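Local coordinates for aldehyde dehydrogenase family protein (Pseudomonas syringae pv. tomato, PDB 6X9L) that oxidises long-chain aliphatic aldehydes such as octanal, with NAD+ as the cofactor that accepts the electrons, at residues 355-360 with 377-382; 371-376 with 393-398. The protein carries 1 engineered substitution. All coordinates share one frame; numbering follows the deposited sequence.

Interaction 1 of 2, residues 355-360 with 377-382; sequences KLVCGG and VFSEVD
L356 sets CG anti to its backbone N (chi1 -175°, chi2 66°), and F378 sets CG anti to its carbonyl carbon (chi1 -72°). With these torsions L356 CD1 comes to 3.6 Å from F378 CE1, and the two side chains meet at a slant. They belong to an antiparallel pair with a classic beta bulge, at the edge of the catalytic-domain sheet of the aldehyde dehydrogenase fold. K355 and S379 form a hydrogen-bonded pair. S379 N gives to K355 O at 2.9 Å, and K355 N gives to S379 O at 3.1 Å. K355 O also lies at the edge of the F378 ring, near its plane. At the bulge, V357 and C358 both face V377. V377 O receives two weak bonds, from V357 N and from C358 N. V377 N gives to C358 O at 3.2 Å, from above the carbonyl plane. V357 CG2 reaches S379 CB, and V357 CB packs on V377 CG1. Helix 304-316 covers this side. Its E308 makes a salt bridge with K355 NZ and a hydrogen bond with S379 OG. E380 OE2 is 4.5 Å from K355 NZ, beyond salt-bridge range. On the same side as V357, C358 SG lies 3.8 Å from both CB and CG2 of V377.

Interaction 2 of 2, residues 371-376 with 393-398; sequences FYTRPT and FGPVLC. With NAD (nicotinamide-adenine-dinucleotide), chain D.
T376 and P395 meet through their backbones. T376 N gives a hydrogen bond to P395 O at 2.7 Å. Two residues on, L397 N gives to T376 O at 2.8 Å. These bonds flank V396 and make the parallel bridge between T376 and V396. V396 CA adds a CA-H...O contact to T376 O at 3.2 Å. The T376 and V396 side chains lie on the same face of the sheet, with T376 CB 4.2 Å from V396 CG2.

Before the bridge, the P395 ring packs against segment 371-376. Its CG and CD both lie 4.0 Å from T373 CG2. T373 holds this methyl anti to its backbone N (chi1 -70° for OG1), which turns it to the proline. P395 CG also approaches R374 O, and P395 CB lies near P375 CA.

A second shell fixes these groups. T376 OG1 bonds R374 O at 2.9 Å, from above the carbonyl plane, and is also bonded to G360 N. This ties the loop to the start of the strand. R374 NH1 is bonded to P361 O. P395 is the centre of an inverse gamma turn, with a weak bond from V396 N to G394 O. Just ahead of that turn, one face of the F393 ring lies over C3D of the NAD ribose next to the nicotinamide; how closely the two approach is doubtful in this model. This segment thus runs from the cofactor pocket into the sheet.

Helix 336-351 packs on T373 and T376 through F339, Q343 and I346. Helix 272-284 brings F284 against P375, P395 and L397. Strand 396-402 continues from V396 into the sheet beside strand 376-379.

The two interactions cross along the chain: 355-360, 371-376, 377-382, then 393-398. Their centres are about 11 Å apart. Strand 376-379 serves both. It pairs antiparallel with edge strand 355-358 in interaction 1 and begins its parallel pairing with strand 396-402 in interaction 2. F378 N probably bonds L397 O at 2.8 Å, so strand 376-379 is bonded to 396-402 on one side and to 355-358 on the other. Helix 336-351 touches both contacts. Interaction 1 lies at the sheet edge, away from the annotated sites. Interaction 2 is buried and reaches inward to F393 at the NAD pocket. Together they link the outer edge of this sheet to the cofactor-binding region.

Interaction 1 of 2, residues 355-360 with 377-382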
loop_
_atom_site.group_PDB
_atom_site.type_symbol
_atom_site.label_atom_id
_atom_site.label_comp_id
_atom_site.label_asym_id
_atom_site.label_seq_id
_atom_site.Cartn_x
_atom_site.Cartn_y
_atom_site.Cartn_z
ATOM N N LYS A 355 24.094 -0.719 -32.123
ATOM C CA LYS A 355 23.911 -0.775 -33.565
ATOM C C LYS A 355 22.583 -0.120 -33.920
ATOM O O LYS A 355 21.543 -0.478 -33.363
ATOM C CB LYS A 355 23.941 -2.219 -34.068
ATOM C CG LYS A 355 23.746 -2.351 -35.568
ATOM C CD LYS A 355 23.413 -3.781 -35.939
ATOM C CE LYS A 355 24.066 -4.205 -37.240
ATOM N NZ LYS A 355 23.558 -5.540 -37.676
ATOM N N LEU A 356 22.626 0.841 -34.839
ATOM C CA LEU A 356 21.433 1.532 -35.320
ATOM C C LEU A 356 20.882 0.751 -36.503
ATOM O O LEU A 356 21.278 0.951 -37.652
ATOM C CB LEU A 356 21.762 2.970 -35.701
ATOM C CG LEU A 356 20.592 3.865 -36.114
ATOM C CD1 LEU A 356 19.670 4.088 -34.930
ATOM C CD2 LEU A 356 21.077 5.183 -36.681
ATOM N N VAL A 357 19.957 -0.162 -36.212
ATOM C CA VAL A 357 19.362 -0.985 -37.258
ATOM C C VAL A 357 18.552 -0.127 -38.219
ATOM O O VAL A 357 18.521 -0.383 -39.428
ATOM C CB VAL A 357 18.487 -2.085 -36.630
ATOM C CG1 VAL A 357 17.729 -2.861 -37.708
ATOM C CG2 VAL A 357 19.321 -3.006 -35.741
ATOM N N CYS A 358 17.872 0.889 -37.698
ATOM C CA CYS A 358 17.004 1.756 -38.488
ATOM C C CYS A 358 16.545 2.880 -37.570
ATOM O O CYS A 358 16.784 2.846 -36.360
ATOM C CB CYS A 358 15.815 0.994 -39.057
ATOM S SG CYS A 358 14.547 0.718 -37.824
ATOM N N GLY A 359 15.863 3.872 -38.153
ATOM C CA GLY A 359 15.523 5.060 -37.390
ATOM C C GLY A 359 16.754 5.933 -37.209
ATOM O O GLY A 359 17.695 5.879 -37.991
ATOM N N GLY A 360 16.754 6.720 -36.139
ATOM C CA GLY A 360 17.823 7.657 -35.880
ATOM C C GLY A 360 17.269 8.956 -35.337
ATOM O O GLY A 360 16.065 9.073 -35.091
ATOM N N VAL A 377 15.186 1.421 -33.989
ATOM C CA VAL A 377 15.559 0.090 -33.527
ATOM C C VAL A 377 17.076 0.034 -33.350
ATOM O O VAL A 377 17.838 0.348 -34.276
ATOM C CB VAL A 377 15.082 -1.018 -34.489
ATOM C CG1 VAL A 377 15.572 -2.362 -34.034
ATOM C CG2 VAL A 377 13.580 -1.044 -34.547
ATOM N N PHE A 378 17.504 -0.355 -32.152
ATOM C CA PHE A 378 18.883 -0.656 -31.823
ATOM C C PHE A 378 19.060 -2.160 -31.653
ATOM O O PHE A 378 18.175 -2.852 -31.140
ATOM C CB PHE A 378 19.311 0.051 -30.530
ATOM C CG PHE A 378 19.477 1.518 -30.678
ATOM C CD1 PHE A 378 20.515 2.030 -31.439
ATOM C CD2 PHE A 378 18.601 2.400 -30.060
ATOM C CE1 PHE A 378 20.675 3.399 -31.581
ATOM C CE2 PHE A 378 18.766 3.771 -30.202
ATOM C CZ PHE A 378 19.799 4.269 -30.970
ATOM N N SER A 379 20.224 -2.658 -32.054
ATOM C CA SER A 379 20.544 -4.066 -31.868
ATOM C C SER A 379 21.943 -4.188 -31.282
ATOM O O SER A 379 22.631 -3.189 -31.052
ATOM C CB SER A 379 20.434 -4.844 -33.184
ATOM O OG SER A 379 20.563 -6.224 -32.934
ATOM N N GLU A 380 22.326 -5.429 -30.987
ATOM C CA GLU A 380 23.626 -5.741 -30.340
ATOM C C GLU A 380 23.702 -4.889 -29.084
ATOM O O GLU A 380 24.743 -4.320 -28.809
ATOM C CB GLU A 380 24.816 -5.521 -31.271
ATOM C CG GLU A 380 25.061 -6.676 -32.211
ATOM C CD GLU A 380 25.964 -6.368 -33.385
ATOM O OE1 GLU A 380 26.610 -5.307 -33.370
ATOM O OE2 GLU A 380 25.998 -7.182 -34.316
ATOM N N VAL A 381 22.584 -4.822 -28.385
ATOM C CA VAL A 381 22.419 -3.975 -27.181
ATOM C C VAL A 381 22.853 -4.737 -25.937
ATOM O O VAL A 381 22.447 -5.865 -25.734
ATOM C CB VAL A 381 20.967 -3.485 -27.075
ATOM C CG1 VAL A 381 20.609 -3.024 -25.678
ATOM C CG2 VAL A 381 20.692 -2.391 -28.072
ATOM N N ASP A 382 23.673 -4.083 -25.143
ATOM C CA ASP A 382 24.123 -4.658 -23.865
ATOM C C ASP A 382 23.163 -4.197 -22.781
ATOM O O ASP A 382 22.851 -3.016 -22.755
ATOM C CB ASP A 382 25.493 -4.118 -23.506
ATOM C CG ASP A 382 26.128 -5.008 -22.479
ATOM O OD1 ASP A 382 26.585 -6.073 -22.864
ATOM O OD2 ASP A 382 26.097 -4.653 -21.309
#

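Interaction 2 of 2, residues 371-376 with 393-398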
loop_
_atom_site.group_PDB
_atom_site.type_symbol
_atom_site.label_atom_id
_atom_site.label_comp_id
_atom_site.label_asym_id
_atom_site.label_seq_id
_atom_site.Cartn_x
_atom_site.Cartn_y
_atom_site.Cartn_z
ATOM N N PHE A 371 6.194 17.334 -33.638
ATOM C CA PHE A 371 7.185 16.550 -32.896
ATOM C C PHE A 371 7.317 15.134 -33.410
ATOM O O PHE A 371 7.403 14.178 -32.640
ATOM C CB PHE A 371 6.835 16.578 -31.412
ATOM C CG PHE A 371 6.798 17.973 -30.866
ATOM C CD1 PHE A 371 7.900 18.820 -31.036
ATOM C CD2 PHE A 371 5.650 18.474 -30.283
ATOM C CE1 PHE A 371 7.870 20.119 -30.589
ATOM C CE2 PHE A 371 5.614 19.778 -29.838
ATOM C CZ PHE A 371 6.730 20.602 -29.996
ATOM N N TYR A 372 7.372 15.004 -34.728
ATOM C CA TYR A 372 7.394 13.700 -35.367
ATOM C C TYR A 372 8.758 13.047 -35.171
ATOM O O TYR A 372 9.784 13.627 -35.538
ATOM C CB TYR A 372 7.067 13.872 -36.845
ATOM C CG TYR A 372 5.642 14.315 -37.102
ATOM C CD1 TYR A 372 4.605 13.387 -37.178
ATOM C CD2 TYR A 372 5.328 15.659 -37.264
ATOM C CE1 TYR A 372 3.303 13.783 -37.412
ATOM C CE2 TYR A 372 4.039 16.061 -37.501
ATOM C CZ TYR A 372 3.032 15.118 -37.570
ATOM O OH TYR A 372 1.749 15.520 -37.796
ATOM N N THR A 373 8.774 11.842 -34.612
ATOM C CA THR A 373 10.010 11.157 -34.252
ATOM C C THR A 373 10.134 9.862 -35.051
ATOM O O THR A 373 9.147 9.165 -35.281
ATOM C CB THR A 373 10.043 10.877 -32.735
ATOM O OG1 THR A 373 10.205 12.112 -32.019
ATOM C CG2 THR A 373 11.180 9.957 -32.367
ATOM N N ARG A 374 11.326 9.539 -35.488
ATOM C CA ARG A 374 11.483 8.361 -36.341
ATOM C C ARG A 374 11.407 7.085 -35.506
ATOM O O ARG A 374 12.024 7.015 -34.444
ATOM C CB ARG A 374 12.809 8.418 -37.078
ATOM C CG ARG A 374 13.005 9.706 -37.856
ATOM C CD ARG A 374 14.471 9.942 -38.208
ATOM N NE ARG A 374 15.044 8.901 -39.048
ATOM C CZ ARG A 374 16.353 8.739 -39.218
ATOM N NH1 ARG A 374 17.186 9.542 -38.576
ATOM N NH2 ARG A 374 16.835 7.781 -40.010
ATOM N N PRO A 375 10.661 6.068 -35.946
ATOM C CA PRO A 375 10.679 4.767 -35.252
ATOM C C PRO A 375 12.068 4.155 -35.298
ATOM O O PRO A 375 12.618 3.921 -36.374
ATOM C CB PRO A 375 9.670 3.934 -36.049
ATOM C CG PRO A 375 8.759 4.945 -36.668
ATOM C CD PRO A 375 9.651 6.096 -37.018
ATOM N N THR A 376 12.636 3.882 -34.120
ATOM C CA THR A 376 14.052 3.555 -34.022
ATOM C C THR A 376 14.262 2.186 -33.390
ATOM O O THR A 376 13.607 1.833 -32.397
ATOM C CB THR A 376 14.810 4.628 -33.229
ATOM O OG1 THR A 376 14.607 5.892 -33.860
ATOM C CG2 THR A 376 16.303 4.340 -33.241
ATOM N N PHE A 393 10.116 6.160 -23.493
ATOM C CA PHE A 393 8.793 6.729 -23.743
ATOM C C PHE A 393 8.708 7.362 -25.127
ATOM O O PHE A 393 8.124 8.423 -25.317
ATOM C CB PHE A 393 8.397 7.719 -22.650
ATOM C CG PHE A 393 7.019 7.492 -22.129
ATOM C CD1 PHE A 393 6.679 6.273 -21.555
ATOM C CD2 PHE A 393 6.033 8.465 -22.280
ATOM C CE1 PHE A 393 5.378 6.033 -21.089
ATOM C CE2 PHE A 393 4.742 8.252 -21.819
ATOM C CZ PHE A 393 4.407 7.029 -21.222
ATOM N N GLY A 394 9.284 6.678 -26.105
ATOM C CA GLY A 394 9.184 7.029 -27.499
ATOM C C GLY A 394 9.416 5.762 -28.296
ATOM O O GLY A 394 9.609 4.682 -27.724
ATOM N N PRO A 395 9.410 5.852 -29.625
ATOM C CA PRO A 395 9.459 4.606 -30.438
ATOM C C PRO A 395 10.887 4.101 -30.665
ATOM O O PRO A 395 11.494 4.242 -31.742
ATOM C CB PRO A 395 8.784 5.035 -31.740
ATOM C CG PRO A 395 9.178 6.504 -31.865
ATOM C CD PRO A 395 9.203 7.057 -30.453
ATOM N N VAL A 396 11.436 3.483 -29.620
ATOM C CA VAL A 396 12.824 3.056 -29.585
ATOM C C VAL A 396 12.831 1.639 -29.044
ATOM O O VAL A 396 12.498 1.416 -27.873
ATOM C CB VAL A 396 13.697 3.975 -28.719
ATOM C CG1 VAL A 396 15.128 3.452 -28.664
ATOM C CG2 VAL A 396 13.645 5.411 -29.242
ATOM N N LEU A 397 13.206 0.683 -29.882
ATOM C CA LEU A 397 13.186 -0.720 -29.510
ATOM C C LEU A 397 14.618 -1.230 -29.439
ATOM O O LEU A 397 15.414 -0.971 -30.349
ATOM C CB LEU A 397 12.367 -1.533 -30.516
ATOM C CG LEU A 397 12.468 -3.065 -30.439
ATOM C CD1 LEU A 397 11.994 -3.566 -29.086
ATOM C CD2 LEU A 397 11.690 -3.725 -31.554
ATOM N N CYS A 398 14.941 -1.937 -28.352
ATOM C CA CYS A 398 16.243 -2.563 -28.165
ATOM C C CYS A 398 16.159 -4.051 -28.457
ATOM O O CYS A 398 15.215 -4.725 -28.039
ATOM C CB CYS A 398 16.764 -2.358 -26.740
ATOM S SG CYS A 398 17.322 -0.684 -26.405
HETATM P PA NAD D . 4.900 12.725 -14.876
HETATM O O1A NAD D . 5.420 11.834 -13.804
HETATM O O2A NAD D . 5.858 13.773 -15.289
HETATM O O5B NAD D . 3.488 13.390 -14.449
HETATM C C5B NAD D . 2.378 12.589 -14.086
HETATM C C4B NAD D . 1.345 13.431 -13.324
HETATM O O4B NAD D . 1.935 13.910 -12.133
HETATM C C3B NAD D . 0.902 14.675 -14.081
HETATM O O3B NAD D . -0.473 14.896 -13.795
HETATM C C2B NAD D . 1.737 15.793 -13.481
HETATM O O2B NAD D . 1.097 17.051 -13.525
HETATM C C1B NAD D . 1.817 15.325 -12.055
HETATM N N9A NAD D . 3.008 15.773 -11.345
HETATM C C8A NAD D . 4.253 16.085 -11.848
HETATM N N7A NAD D . 5.048 16.381 -10.791
HETATM C C5A NAD D . 4.330 16.260 -9.650
HETATM C C6A NAD D . 4.643 16.438 -8.312
HETATM N N6A NAD D . 5.908 16.648 -7.946
HETATM N N1A NAD D . 3.669 16.213 -7.362
HETATM C C2A NAD D . 2.403 15.820 -7.727
HETATM N N3A NAD D . 2.091 15.642 -9.059
HETATM C C4A NAD D . 3.047 15.867 -9.990
HETATM O O3 NAD D . 4.374 11.786 -16.074
HETATM P PN NAD D . 4.933 11.656 -17.577
HETATM O O1N NAD D . 6.327 11.153 -17.543
HETATM O O2N NAD D . 4.621 12.884 -18.328
HETATM O O5D NAD D . 3.899 10.449 -17.955
HETATM C C5D NAD D . 4.392 9.289 -18.579
HETATM C C4D NAD D . 4.857 8.311 -17.497
HETATM O O4D NAD D . 3.734 7.696 -16.891
HETATM C C3D NAD D . 5.691 7.198 -18.102
HETATM O O3D NAD D . 6.686 6.823 -17.182
HETATM C C2D NAD D . 4.698 6.068 -18.189
HETATM O O2D NAD D . 5.319 4.800 -18.205
HETATM C C1D NAD D . 3.878 6.291 -16.922
HETATM N N1N NAD D . 2.625 5.538 -17.058
HETATM C C2N NAD D . 2.396 4.464 -16.242
HETATM C C3N NAD D . 1.240 3.710 -16.392
HETATM C C7N NAD D . 0.951 2.515 -15.537
HETATM O O7N NAD D . -0.365 2.026 -15.561
HETATM N N7N NAD D . 1.900 1.931 -14.800
HETATM C C4N NAD D . 0.319 4.045 -17.378
HETATM C C5N NAD D . 0.569 5.131 -18.206
HETATM C C6N NAD D . 1.736 5.868 -18.045
#